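Local coordinates for putative MCP-type signal transduction protein (Campylobacter jejuni subsp. jejuni serotype O:2, PDB 4WY9) that probably senses chemical signals in the periplasm through a tandem-PAS domain and relays them to the chemotaxis machinery of the cell, at residues Ala141-Arg152 and Val166-Asn177. Numbering follows the deposited sequence. Where two conformers were deposited one is given.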
ATOM      1  N   ALA A 141      -8.658 -16.583   6.707  1.00  9.71           N
ATOM      2  CA  ALA A 141      -8.595 -17.044   5.338  1.00 10.03           C
ATOM      3  C   ALA A 141      -9.104 -18.480   5.206  1.00 10.29           C
ATOM      4  O   ALA A 141      -8.793 -19.334   6.040  1.00 12.97           O
ATOM      5  CB  ALA A 141      -7.184 -16.926   4.765  1.00  9.28           C
ATOM      6  N   LYS A 142      -9.868 -18.723   4.151  1.00 10.61           N
ATOM      7  CA  LYS A 142     -10.442 -20.039   3.863  1.00 10.95           C
ATOM      8  C   LYS A 142     -10.181 -20.427   2.432  1.00  9.05           C
ATOM      9  O   LYS A 142     -10.271 -19.582   1.529  1.00  9.94           O
ATOM     10  CB  LYS A 142     -11.936 -20.038   4.124  1.00 14.01           C
ATOM     11  CG  LYS A 142     -12.279 -19.784   5.585  1.00 15.91           C
ATOM     12  CD  LYS A 142     -13.742 -19.545   5.811  1.00 18.42           C
ATOM     13  CE  LYS A 142     -13.989 -19.168   7.264  1.00 24.37           C
ATOM     14  NZ  LYS A 142     -13.355 -17.858   7.594  1.00 25.33           N
ATOM     15  N   TYR A 143      -9.825 -21.682   2.196  1.00 10.10           N
ATOM     16  CA  TYR A 143      -9.564 -22.151   0.853  1.00  8.97           C
ATOM     17  C   TYR A 143     -10.789 -22.008  -0.021  1.00  7.95           C
ATOM     18  O   TYR A 143     -11.907 -22.315   0.400  1.00 11.23           O
ATOM     19  CB  TYR A 143      -9.095 -23.577   0.854  1.00  9.93           C
ATOM     20  CG  TYR A 143      -8.678 -24.074  -0.519  1.00  8.88           C
ATOM     21  CD1 TYR A 143      -7.616 -23.501  -1.180  1.00 10.53           C
ATOM     22  CD2 TYR A 143      -9.362 -25.106  -1.175  1.00  8.99           C
ATOM     23  CE1 TYR A 143      -7.208 -23.932  -2.413  1.00 10.21           C
ATOM     24  CE2 TYR A 143      -8.958 -25.543  -2.421  1.00  9.42           C
ATOM     25  CZ  TYR A 143      -7.868 -24.958  -3.041  1.00 10.12           C
ATOM     26  OH  TYR A 143      -7.475 -25.363  -4.297  1.00 11.43           O
ATOM     27  N   GLY A 144     -10.577 -21.504  -1.237  1.00  9.31           N
ATOM     28  CA  GLY A 144     -11.654 -21.275  -2.151  1.00  9.27           C
ATOM     29  C   GLY A 144     -12.014 -19.814  -2.282  1.00 10.69           C
ATOM     30  O   GLY A 144     -12.715 -19.455  -3.199  1.00 12.26           O
ATOM     31  N   GLU A 145     -11.581 -18.989  -1.327  0.52 11.10           N
ATOM     32  CA  GLU A 145     -11.784 -17.567  -1.423  0.52 12.47           C
ATOM     33  C   GLU A 145     -10.826 -17.008  -2.501  0.52 14.11           C
ATOM     34  O   GLU A 145      -9.818 -17.606  -2.854  0.52 13.83           O
ATOM     35  CB  GLU A 145     -11.588 -16.903  -0.038  0.52 12.44           C
ATOM     36  CG  GLU A 145     -10.157 -16.749   0.382  0.52  9.97           C
ATOM     37  CD  GLU A 145      -9.866 -16.202   1.776  0.52  7.78           C
ATOM     38  OE1 GLU A 145     -10.660 -16.379   2.678  0.52  9.96           O
ATOM     39  OE2 GLU A 145      -8.793 -15.625   1.941  0.52  6.91           O
ATOM     40  N   ASN A 146     -11.159 -15.863  -3.039  0.52 15.66           N
ATOM     41  CA  ASN A 146     -10.296 -15.221  -3.991  0.52 19.12           C
ATOM     42  C   ASN A 146      -9.852 -13.889  -3.415  0.52 18.79           C
ATOM     43  O   ASN A 146      -9.854 -12.853  -4.085  0.52 22.92           O
ATOM     44  CB  ASN A 146     -11.047 -15.021  -5.312  0.52 24.63           C
ATOM     45  CG  ASN A 146     -10.147 -14.583  -6.411  0.52 28.90           C
ATOM     46  OD1 ASN A 146      -8.923 -14.674  -6.280  0.52 31.70           O
ATOM     47  ND2 ASN A 146     -10.730 -14.097  -7.509  0.52 35.75           N
ATOM     48  N   LYS A 147      -9.459 -13.905  -2.172  1.00 12.70           N
ATOM     49  CA  LYS A 147      -9.312 -12.636  -1.504  1.00 11.68           C
ATOM     50  C   LYS A 147      -7.873 -12.172  -1.475  1.00 10.67           C
ATOM     51  O   LYS A 147      -6.961 -12.962  -1.304  1.00 12.35           O
ATOM     52  CB  LYS A 147      -9.853 -12.695  -0.058  1.00 12.78           C
ATOM     53  CG  LYS A 147     -11.350 -12.882   0.081  1.00 16.85           C
ATOM     54  CD  LYS A 147     -11.764 -12.815   1.540  1.00 21.92           C
ATOM     55  CE  LYS A 147     -13.247 -12.933   1.753  1.00 29.76           C
ATOM     56  NZ  LYS A 147     -13.538 -12.793   3.183  1.00 34.27           N
ATOM     57  N   VAL A 148      -7.683 -10.861  -1.554  1.00  9.81           N
ATOM     58  CA  VAL A 148      -6.403 -10.233  -1.328  1.00  7.96           C
ATOM     59  C   VAL A 148      -6.540  -9.374  -0.100  1.00  9.32           C
ATOM     60  O   VAL A 148      -7.529  -8.643   0.034  1.00 10.89           O
ATOM     61  CB  VAL A 148      -5.962  -9.387  -2.538  1.00 10.37           C
ATOM     62  CG1 VAL A 148      -4.607  -8.770  -2.293  1.00 10.35           C
ATOM     63  CG2 VAL A 148      -5.977 -10.229  -3.815  1.00 10.70           C
ATOM     64  N   TYR A 149      -5.566  -9.436   0.810  1.00  8.22           N
ATOM     65  CA  TYR A 149      -5.617  -8.702   2.071  1.00  7.76           C
ATOM     66  C   TYR A 149      -4.733  -7.477   1.957  1.00  7.67           C
ATOM     67  O   TYR A 149      -3.545  -7.581   1.682  1.00  9.11           O
ATOM     68  CB  TYR A 149      -5.199  -9.617   3.208  1.00  7.60           C
ATOM     69  CG  TYR A 149      -6.138 -10.756   3.422  1.00  7.28           C
ATOM     70  CD1 TYR A 149      -6.194 -11.837   2.510  1.00  8.77           C
ATOM     71  CD2 TYR A 149      -7.026 -10.798   4.491  1.00  9.06           C
ATOM     72  CE1 TYR A 149      -7.054 -12.873   2.682  1.00  9.70           C
ATOM     73  CE2 TYR A 149      -7.887 -11.862   4.658  1.00  9.65           C
ATOM     74  CZ  TYR A 149      -7.927 -12.897   3.748  1.00  9.99           C
ATOM     75  OH  TYR A 149      -8.792 -13.954   3.921  1.00 12.45           O
ATOM     76  N   ILE A 150      -5.327  -6.300   2.162  1.00  7.91           N
ATOM     77  CA  ILE A 150      -4.619  -5.043   1.986  1.00  8.14           C
ATOM     78  C   ILE A 150      -4.708  -4.209   3.248  1.00  7.94           C
ATOM     79  O   ILE A 150      -5.804  -4.027   3.800  1.00  9.44           O
ATOM     80  CB  ILE A 150      -5.161  -4.261   0.789  1.00  9.25           C
ATOM     81  CG1 ILE A 150      -4.984  -5.121  -0.484  1.00 11.53           C
ATOM     82  CG2 ILE A 150      -4.444  -2.920   0.608  1.00 10.23           C
ATOM     83  CD1 ILE A 150      -5.428  -4.479  -1.731  1.00 13.65           C
ATOM     84  N   GLY A 151      -3.572  -3.756   3.742  1.00  7.99           N
ATOM     85  CA  GLY A 151      -3.523  -3.025   4.985  1.00  8.20           C
ATOM     86  C   GLY A 151      -3.814  -1.557   4.887  1.00  7.40           C
ATOM     87  O   GLY A 151      -4.143  -1.045   3.819  1.00  9.02           O
ATOM     88  N   ARG A 152      -3.707  -0.863   6.019  1.00  8.08           N
ATOM     89  CA  ARG A 152      -3.742   0.591   6.070  1.00  9.28           C
ATOM     90  C   ARG A 152      -2.284   1.082   6.019  1.00  8.97           C
ATOM     91  O   ARG A 152      -1.343   0.284   6.202  1.00  9.25           O
ATOM     92  CB  ARG A 152      -4.491   1.072   7.297  1.00 11.59           C
ATOM     93  CG  ARG A 152      -3.979   0.507   8.617  1.00 14.49           C
ATOM     94  CD  ARG A 152      -4.174   1.490   9.761  1.00 17.34           C
ATOM     95  NE  ARG A 152      -3.274   2.628   9.562  1.00 18.63           N
ATOM     96  CZ  ARG A 152      -3.158   3.642  10.391  1.00 18.52           C
ATOM     97  NH1 ARG A 152      -3.936   3.689  11.476  1.00 19.12           N
ATOM     98  NH2 ARG A 152      -2.332   4.646  10.062  1.00 21.56           N
ATOM     99  N   VAL A 166       2.340   0.300   2.748  1.00  6.92           N
ATOM    100  CA  VAL A 166       1.134  -0.501   2.775  1.00  7.02           C
ATOM    101  C   VAL A 166       1.481  -1.923   2.327  1.00  6.55           C
ATOM    102  O   VAL A 166       2.351  -2.117   1.474  1.00  7.68           O
ATOM    103  CB  VAL A 166       0.010   0.092   1.913  1.00  9.59           C
ATOM    104  CG1 VAL A 166       0.419   0.191   0.420  1.00 10.26           C
ATOM    105  CG2 VAL A 166      -1.272  -0.699   2.058  1.00 12.01           C
ATOM    106  N   ASN A 167       0.801  -2.895   2.919  1.00  7.39           N
ATOM    107  CA  ASN A 167       1.055  -4.282   2.624  1.00  6.66           C
ATOM    108  C   ASN A 167      -0.096  -4.936   1.896  1.00  6.60           C
ATOM    109  O   ASN A 167      -1.258  -4.642   2.156  1.00  8.39           O
ATOM    110  CB  ASN A 167       1.372  -5.045   3.898  1.00  7.33           C
ATOM    111  CG  ASN A 167       2.704  -4.666   4.459  1.00  8.29           C
ATOM    112  OD1 ASN A 167       3.725  -5.254   4.083  1.00  9.76           O
ATOM    113  ND2 ASN A 167       2.725  -3.650   5.291  1.00 10.31           N
ATOM    114  N   VAL A 168       0.256  -5.861   1.007  1.00  7.61           N
ATOM    115  CA  VAL A 168      -0.668  -6.619   0.198  1.00  8.34           C
ATOM    116  C   VAL A 168      -0.274  -8.070   0.387  1.00  7.73           C
ATOM    117  O   VAL A 168       0.910  -8.371   0.234  1.00  9.91           O
ATOM    118  CB  VAL A 168      -0.596  -6.222  -1.270  1.00 11.61           C
ATOM    119  CG1 VAL A 168      -1.502  -7.045  -2.115  1.00 15.94           C
ATOM    120  CG2 VAL A 168      -0.964  -4.696  -1.431  1.00 14.02           C
ATOM    121  N   ALA A 169      -1.208  -8.943   0.727  1.00  6.41           N
ATOM    122  CA  ALA A 169      -0.853 -10.328   1.046  1.00  6.82           C
ATOM    123  C   ALA A 169      -1.951 -11.315   0.738  1.00  6.29           C
ATOM    124  O   ALA A 169      -3.146 -10.978   0.741  1.00  6.79           O
ATOM    125  CB  ALA A 169      -0.454 -10.424   2.525  1.00  9.69           C
ATOM    126  N   ILE A 170      -1.546 -12.553   0.460  1.00  6.11           N
ATOM    127  CA  ILE A 170      -2.459 -13.631   0.087  1.00  6.71           C
ATOM    128  C   ILE A 170      -2.029 -14.919   0.788  1.00  6.42           C
ATOM    129  O   ILE A 170      -0.822 -15.211   0.865  1.00  6.93           O
ATOM    130  CB  ILE A 170      -2.473 -13.839  -1.442  1.00  7.27           C
ATOM    131  CG1 ILE A 170      -2.837 -12.541  -2.165  1.00  8.42           C
ATOM    132  CG2 ILE A 170      -3.398 -14.951  -1.868  1.00  8.32           C
ATOM    133  CD1 ILE A 170      -2.782 -12.650  -3.668  1.00  9.10           C
ATOM    134  N   PRO A 171      -2.986 -15.710   1.307  1.00  6.81           N
ATOM    135  CA  PRO A 171      -2.659 -17.031   1.902  1.00  7.24           C
ATOM    136  C   PRO A 171      -2.159 -18.027   0.885  1.00  6.78           C
ATOM    137  O   PRO A 171      -2.515 -17.948  -0.293  1.00  7.81           O
ATOM    138  CB  PRO A 171      -3.989 -17.499   2.472  1.00  8.69           C
ATOM    139  CG  PRO A 171      -5.016 -16.787   1.647  1.00  8.85           C
ATOM    140  CD  PRO A 171      -4.415 -15.424   1.399  1.00  7.89           C
ATOM    141  N   ILE A 172      -1.333 -18.951   1.375  0.55  5.99           N
ATOM    142  CA  ILE A 172      -0.900 -20.187   0.710  0.55  5.74           C
ATOM    143  C   ILE A 172      -1.582 -21.347   1.403  0.55  6.57           C
ATOM    144  O   ILE A 172      -1.694 -21.340   2.627  0.55  6.63           O
ATOM    145  CB  ILE A 172       0.640 -20.335   0.759  0.55  6.93           C
ATOM    146  CG1 ILE A 172       1.325 -19.079   0.213  0.55  8.50           C
ATOM    147  CG2 ILE A 172       1.073 -21.573  -0.021  0.55  6.82           C
ATOM    148  CD1 ILE A 172       0.931 -18.751  -1.203  0.55  9.25           C
ATOM    149  N   PHE A 173      -2.039 -22.338   0.627  1.00  7.27           N
ATOM    150  CA  PHE A 173      -2.723 -23.492   1.208  1.00  7.93           C
ATOM    151  C   PHE A 173      -2.071 -24.820   0.852  1.00  8.64           C
ATOM    152  O   PHE A 173      -1.431 -24.931  -0.214  1.00  9.87           O
ATOM    153  CB  PHE A 173      -4.184 -23.540   0.719  1.00  8.89           C
ATOM    154  CG  PHE A 173      -5.005 -22.320   1.072  1.00  9.82           C
ATOM    155  CD1 PHE A 173      -5.061 -21.239   0.205  1.00 10.26           C
ATOM    156  CD2 PHE A 173      -5.757 -22.263   2.219  1.00  9.72           C
ATOM    157  CE1 PHE A 173      -5.823 -20.122   0.508  1.00  9.72           C
ATOM    158  CE2 PHE A 173      -6.498 -21.137   2.537  1.00 10.88           C
ATOM    159  CZ  PHE A 173      -6.551 -20.090   1.678  1.00 10.18           C
ATOM    160  N   ASP A 174      -2.294 -25.815   1.698  1.00  9.91           N
ATOM    161  CA  ASP A 174      -1.892 -27.179   1.373  1.00 12.08           C
ATOM    162  C   ASP A 174      -3.116 -28.008   0.925  1.00 12.05           C
ATOM    163  O   ASP A 174      -4.195 -27.483   0.766  1.00 12.51           O
ATOM    164  CB  ASP A 174      -1.168 -27.801   2.538  1.00 14.41           C
ATOM    165  CG  ASP A 174      -2.019 -27.981   3.789  1.00 14.66           C
ATOM    166  OD1 ASP A 174      -3.254 -27.873   3.719  1.00 14.69           O
ATOM    167  OD2 ASP A 174      -1.458 -28.358   4.851  1.00 18.67           O
ATOM    168  N   ARG A 175      -2.929 -29.304   0.717  1.00 14.36           N
ATOM    169  CA  ARG A 175      -3.992 -30.171   0.187  1.00 16.95           C
ATOM    170  C   ARG A 175      -5.081 -30.434   1.238  1.00 16.67           C
ATOM    171  O   ARG A 175      -6.211 -30.854   0.906  1.00 16.90           O
ATOM    172  CB  ARG A 175      -3.396 -31.457  -0.353  1.00 21.19           C
ATOM    173  CG  ARG A 175      -4.351 -32.286  -1.156  1.00 33.82           C
ATOM    174  CD  ARG A 175      -3.633 -33.385  -1.940  1.00 36.26           C
ATOM    175  NE  ARG A 175      -3.729 -33.130  -3.380  1.00 51.97           N
ATOM    176  CZ  ARG A 175      -4.806 -33.415  -4.111  1.00 48.47           C
ATOM    177  NH1 ARG A 175      -5.863 -33.968  -3.524  1.00 58.44           N
ATOM    178  NH2 ARG A 175      -4.831 -33.178  -5.424  1.00 50.76           N
ATOM    179  N   LYS A 176      -4.803 -30.128   2.502  1.00 14.71           N
ATOM    180  CA  LYS A 176      -5.830 -30.273   3.531  1.00 15.35           C
ATOM    181  C   LYS A 176      -6.613 -28.960   3.663  1.00 13.59           C
ATOM    182  O   LYS A 176      -7.379 -28.784   4.615  1.00 15.73           O
ATOM    183  CB  LYS A 176      -5.197 -30.675   4.867  1.00 20.38           C
ATOM    184  CG  LYS A 176      -4.466 -32.035   4.759  1.00 25.32           C
ATOM    185  CD  LYS A 176      -3.898 -32.477   6.073  1.00 29.49           C
ATOM    186  CE  LYS A 176      -4.788 -33.524   6.699  1.00 36.11           C
ATOM    187  NZ  LYS A 176      -4.921 -34.839   6.009  1.00 27.10           N
ATOM    188  N   ASN A 177      -6.424 -28.064   2.707  1.00 13.32           N
ATOM    189  CA  ASN A 177      -7.176 -26.807   2.633  1.00 14.72           C
ATOM    190  C   ASN A 177      -6.887 -25.903   3.797  1.00 13.97           C
ATOM    191  O   ASN A 177      -7.734 -25.092   4.175  1.00 17.21           O
ATOM    192  CB  ASN A 177      -8.693 -27.043   2.551  1.00 17.11           C
ATOM    193  CG  ASN A 177      -9.068 -28.088   1.526  1.00 17.31           C
ATOM    194  OD1 ASN A 177      -8.607 -28.057   0.369  1.00 19.79           O
ATOM    195  ND2 ASN A 177      -9.831 -29.054   1.943  1.00 16.95           N
TER
HETATM  196  O   HOH W   1      -0.106  -2.197   5.595  1.00  8.51           O
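Tyr149 and Ala169 face each other as an antiparallel hydrogen-bonded pair: Tyr149 N gives its proton to Ala169 O at 2.9 Å, and Ala169 N returns a more bent bond to Tyr149 O. Two residues on, Gly151 N donates to Asn167 O at 2.9 Å. Beyond it, a water donates to Arg152 O and accepts from Asn167 ND2, while Asn167 OD1 turns to Thr186 and Tyr80.

The next polar link lies within 141-152. Tyr149 OH donates to Glu145 OE2 on its syn side at 2.6 Å, and Lys142 N reaches Glu145 OE1 from above the carboxylate; in the conformer described, each carboxylate oxygen thus receives a bond, linking the turn to Tyr149. Pro171 CG packs against Ala141 CB at 3.8 Å and lies near Glu145 OE2, with Pro171 CD close to Tyr149 CE1; Ile137 of helix 132-140 backs Tyr149, Ala169 and Pro171. On the other face Val148 CG1 meets Val168 CG1 at 3.6 Å, with Ile170 CD1 beside Val148 CG2, and helix 8-51 covers this layer.

Where pairing between the two segments has ended, aromatics take over. The Tyr143 ring, swung beside its own carbonyl carbon (chi1 -174°), turns its edge to the face of Phe173, a T-shaped pair with planes at 66°, while Tyr143 CA makes a CH-pi contact over the same ring.

The chemistry thus shifts from backbone bonding to ring packing, implying that 141-152 is held to the strand at both ends within the first PDC sensor domain, despite pairing so briefly.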